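PDB 5IUV: aldehyde dehydrogenase family protein from Pseudomonas syringae pv. tomato, which probably oxidises indole-3-acetaldehyde to the auxin indole-3-acetic acid, using NAD+ as the hydride acceptor. Local coordinates for residues V240-T243 with I248-Q251. Sequence-based numbering, arbitrary orientation.
Sequences VVFT and IAKQ. With NAD (nicotinamide-adenine-dinucleotide), chain C.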
ATOM      1  N   VAL A 240      10.666 -21.434  11.198  1.00  6.61           N
ATOM      2  CA  VAL A 240      11.978 -21.772  10.676  1.00  7.28           C
ATOM      3  C   VAL A 240      12.084 -21.245   9.242  1.00  7.30           C
ATOM      4  O   VAL A 240      11.168 -21.396   8.429  1.00  7.86           O
ATOM      5  CB  VAL A 240      12.260 -23.299  10.741  1.00  6.50           C
ATOM      6  CG1 VAL A 240      11.213 -24.100   9.977  1.00  9.39           C
ATOM      7  CG2 VAL A 240      13.670 -23.619  10.237  1.00  7.67           C
ATOM      8  N   VAL A 241      13.187 -20.566   8.953  1.00  7.36           N
ATOM      9  CA  VAL A 241      13.462 -20.163   7.582  1.00  7.09           C
ATOM     10  C   VAL A 241      14.694 -20.911   7.131  1.00  8.89           C
ATOM     11  O   VAL A 241      15.620 -21.127   7.912  1.00  8.27           O
ATOM     12  CB  VAL A 241      13.644 -18.643   7.440  1.00  7.49           C
ATOM     13  CG1 VAL A 241      12.338 -17.944   7.787  1.00 10.36           C
ATOM     14  CG2 VAL A 241      14.790 -18.118   8.330  1.00  6.14           C
ATOM     15  N   PHE A 242      14.686 -21.318   5.868  1.00  8.60           N
ATOM     16  CA  PHE A 242      15.660 -22.261   5.352  1.00 10.60           C
ATOM     17  C   PHE A 242      16.105 -21.887   3.957  1.00 10.95           C
ATOM     18  O   PHE A 242      15.300 -21.479   3.126  1.00 12.96           O
ATOM     19  CB  PHE A 242      15.057 -23.671   5.346  1.00  9.31           C
ATOM     20  CG  PHE A 242      15.912 -24.717   4.665  1.00 10.20           C
ATOM     21  CD1 PHE A 242      15.680 -25.070   3.343  1.00  9.50           C
ATOM     22  CD2 PHE A 242      16.919 -25.371   5.359  1.00  9.70           C
ATOM     23  CE1 PHE A 242      16.453 -26.039   2.715  1.00  9.56           C
ATOM     24  CE2 PHE A 242      17.696 -26.338   4.741  1.00  9.70           C
ATOM     25  CZ  PHE A 242      17.460 -26.675   3.417  1.00  9.06           C
ATOM     26  N   THR A 243      17.396 -22.044   3.709  1.00 10.05           N
ATOM     27  CA  THR A 243      17.930 -21.987   2.359  1.00 12.43           C
ATOM     28  C   THR A 243      18.853 -23.190   2.170  1.00 13.38           C
ATOM     29  O   THR A 243      19.781 -23.402   2.949  1.00 11.62           O
ATOM     30  CB  THR A 243      18.682 -20.674   2.095  1.00 13.81           C
ATOM     31  OG1 THR A 243      17.758 -19.582   2.114  1.00 16.50           O
ATOM     32  CG2 THR A 243      19.335 -20.713   0.752  1.00 14.65           C
ATOM     33  N   ILE A 248      16.062 -31.438   1.682  1.00 11.15           N
ATOM     34  CA  ILE A 248      16.026 -31.066   3.092  1.00 11.51           C
ATOM     35  C   ILE A 248      14.873 -30.101   3.366  1.00 10.48           C
ATOM     36  O   ILE A 248      14.243 -30.157   4.419  1.00  9.59           O
ATOM     37  CB  ILE A 248      17.355 -30.425   3.548  1.00 10.99           C
ATOM     38  CG1 ILE A 248      18.507 -31.420   3.384  1.00 14.74           C
ATOM     39  CG2 ILE A 248      17.265 -29.966   5.003  1.00  9.37           C
ATOM     40  CD1 ILE A 248      18.322 -32.693   4.187  1.00 14.52           C
ATOM     41  N   ALA A 249      14.594 -29.226   2.408  1.00  9.35           N
ATOM     42  CA  ALA A 249      13.477 -28.296   2.537  1.00 11.35           C
ATOM     43  C   ALA A 249      12.168 -29.037   2.800  1.00  9.86           C
ATOM     44  O   ALA A 249      11.414 -28.664   3.696  1.00 10.02           O
ATOM     45  CB  ALA A 249      13.361 -27.421   1.283  1.00  9.20           C
ATOM     46  N   LYS A 250      11.913 -30.098   2.037  1.00  9.39           N
ATOM     47  CA  LYS A 250      10.732 -30.930   2.248  1.00 11.88           C
ATOM     48  C   LYS A 250      10.695 -31.557   3.640  1.00 12.06           C
ATOM     49  O   LYS A 250       9.636 -31.635   4.258  1.00 10.87           O
ATOM     50  CB  LYS A 250      10.650 -32.034   1.182  1.00 10.80           C
ATOM     51  CG  LYS A 250      10.221 -31.564  -0.197  1.00 13.44           C
ATOM     52  CD  LYS A 250      10.422 -32.686  -1.196  1.00 16.68           C
ATOM     53  CE  LYS A 250       9.875 -32.318  -2.544  1.00 21.57           C
ATOM     54  NZ  LYS A 250      10.130 -33.390  -3.551  1.00 23.56           N
ATOM     55  N   GLN A 251      11.850 -32.003   4.124  1.00 11.58           N
ATOM     56  CA  GLN A 251      11.939 -32.628   5.433  1.00 12.35           C
ATOM     57  C   GLN A 251      11.572 -31.649   6.547  1.00  9.39           C
ATOM     58  O   GLN A 251      11.073 -32.056   7.588  1.00  9.52           O
ATOM     59  CB  GLN A 251      13.349 -33.181   5.656  1.00 16.66           C
ATOM     60  CG  GLN A 251      13.510 -34.023   6.931  1.00 23.41           C
ATOM     61  CD  GLN A 251      12.638 -35.277   6.992  1.00 29.29           C
ATOM     62  OE1 GLN A 251      11.857 -35.453   7.928  1.00 31.77           O
ATOM     63  NE2 GLN A 251      12.804 -36.169   6.025  1.00 30.91           N
TER
HETATM   64  PA  NAD C 700      21.447 -28.673   2.324  1.00 19.45           P
HETATM   65  O1A NAD C 700      20.012 -28.868   2.018  1.00 13.32           O
HETATM   66  O2A NAD C 700      22.255 -29.955   2.349  1.00 21.98           O
HETATM   67  O5B NAD C 700      21.614 -27.928   3.705  1.00 15.41           O
HETATM   68  C5B NAD C 700      21.324 -26.536   3.947  1.00 16.22           C
HETATM   69  C4B NAD C 700      21.392 -26.322   5.438  1.00 15.78           C
HETATM   70  O4B NAD C 700      20.476 -27.231   6.085  1.00 15.93           O
HETATM   71  C3B NAD C 700      22.747 -26.531   6.123  1.00 31.86           C
HETATM   72  O3B NAD C 700      22.929 -25.597   7.181  1.00 37.62           O
HETATM   73  C2B NAD C 700      22.635 -27.956   6.669  1.00 27.63           C
HETATM   74  O2B NAD C 700      23.498 -28.180   7.780  1.00 15.53           O
HETATM   75  C1B NAD C 700      21.159 -27.994   7.057  1.00 17.08           C
HETATM   76  N9A NAD C 700      20.534 -29.312   7.133  1.00 13.18           N
HETATM   77  C8A NAD C 700      20.910 -30.460   6.487  1.00  9.88           C
HETATM   78  N7A NAD C 700      20.214 -31.519   6.825  1.00 10.67           N
HETATM   79  C5A NAD C 700      19.293 -31.026   7.745  1.00  9.73           C
HETATM   80  C6A NAD C 700      18.231 -31.637   8.442  1.00  9.98           C
HETATM   81  N6A NAD C 700      17.947 -32.942   8.378  1.00 11.79           N
HETATM   82  N1A NAD C 700      17.470 -30.848   9.238  1.00 10.90           N
HETATM   83  C2A NAD C 700      17.774 -29.550   9.340  1.00 10.88           C
HETATM   84  N3A NAD C 700      18.757 -28.868   8.745  1.00  9.95           N
HETATM   85  C4A NAD C 700      19.482 -29.669   7.943  1.00 11.33           C
HETATM   86  O3  NAD C 700      22.090 -27.696   1.225  1.00 29.48           O
HETATM   87  PN  NAD C 700      23.574 -27.148   0.953  1.00 38.13           P
HETATM   88  O1N NAD C 700      24.326 -28.262   0.329  1.00 39.42           O
HETATM   89  O2N NAD C 700      24.096 -26.536   2.197  1.00 34.22           O
HETATM   90  O5D NAD C 700      23.321 -25.949  -0.072  1.00 41.32           O
HETATM   91  C5D NAD C 700      23.137 -26.170  -1.487  1.00 37.67           C
HETATM   92  C4D NAD C 700      21.669 -26.020  -1.799  1.00 36.96           C
HETATM   93  O4D NAD C 700      21.232 -24.692  -1.426  1.00 44.24           O
HETATM   94  C3D NAD C 700      21.304 -26.154  -3.272  1.00 39.08           C
HETATM   95  O3D NAD C 700      20.165 -26.996  -3.415  1.00 37.72           O
HETATM   96  C2D NAD C 700      21.009 -24.701  -3.662  1.00 42.46           C
HETATM   97  O2D NAD C 700      20.091 -24.511  -4.735  1.00 44.84           O
HETATM   98  C1D NAD C 700      20.380 -24.136  -2.368  1.00 43.68           C
HETATM   99  N1N NAD C 700      20.486 -22.617  -2.338  1.00 42.41           N
HETATM  100  C2N NAD C 700      19.256 -21.925  -2.455  1.00 41.71           C
HETATM  101  C3N NAD C 700      19.237 -20.541  -2.379  1.00 40.59           C
HETATM  102  C7N NAD C 700      17.976 -19.737  -2.568  1.00 36.70           C
HETATM  103  O7N NAD C 700      16.941 -20.297  -2.987  1.00 38.19           O
HETATM  104  N7N NAD C 700      18.047 -18.441  -2.387  1.00 29.96           N
HETATM  105  C4N NAD C 700      20.446 -19.862  -2.208  1.00 41.24           C
HETATM  106  C5N NAD C 700      21.645 -20.561  -2.129  1.00 42.19           C
HETATM  107  C6N NAD C 700      21.643 -21.945  -2.191  1.00 42.32           C
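Phe-242 of strand 239-243 meets Ile-248 and Ala-249 in the first turn of helix 246-258, the two opening elements of a beta-alpha-beta unit completed by strand 263-267, in the Rossmann-like NAD-binding domain of aldehyde dehydrogenases. The phenylalanine illustrates how one ring can serve both protein core and cofactor. Its CB leaves the strand toward the helix, and with CG anti to the backbone N (chi1 173°) the ring is carried out between the helix and the dinucleotide. Along one flank, CD1 lies 3.9 Å from CB of Ala-249, and CE1, one atom farther out, closes to 3.7 Å from that same methyl. At the tip, CZ rests 3.7 Å from CG2 of Ile-248, whose side chain crosses that of the phenylalanine at roughly a right angle. Both aliphatic groups approach the ring obliquely. On the other flank the cofactor comes closest: CD2 is 4.1 Å from the ribose oxygen O4B of NAD and CE2 closes on it to 3.2 Å, with CG2 of Ile-248 also touching CE2. The phosphate oxygen O1A lies in the ring plane off the edge at CZ, which probably sets the slightly positive C-H rim against it.

Leu-266 of strand 263-267 packs against both Phe-242 and Ala-249, so the same apolar cluster joins the helix to the next strand of the unit. Ile-248 is equally two-sided. Its CG2, also anti to the backbone N, is wedged between the phenylalanine and the adenine, 3.6 Å from C5A of NAD, and CD1 reaches on to N7A at 3.5 Å.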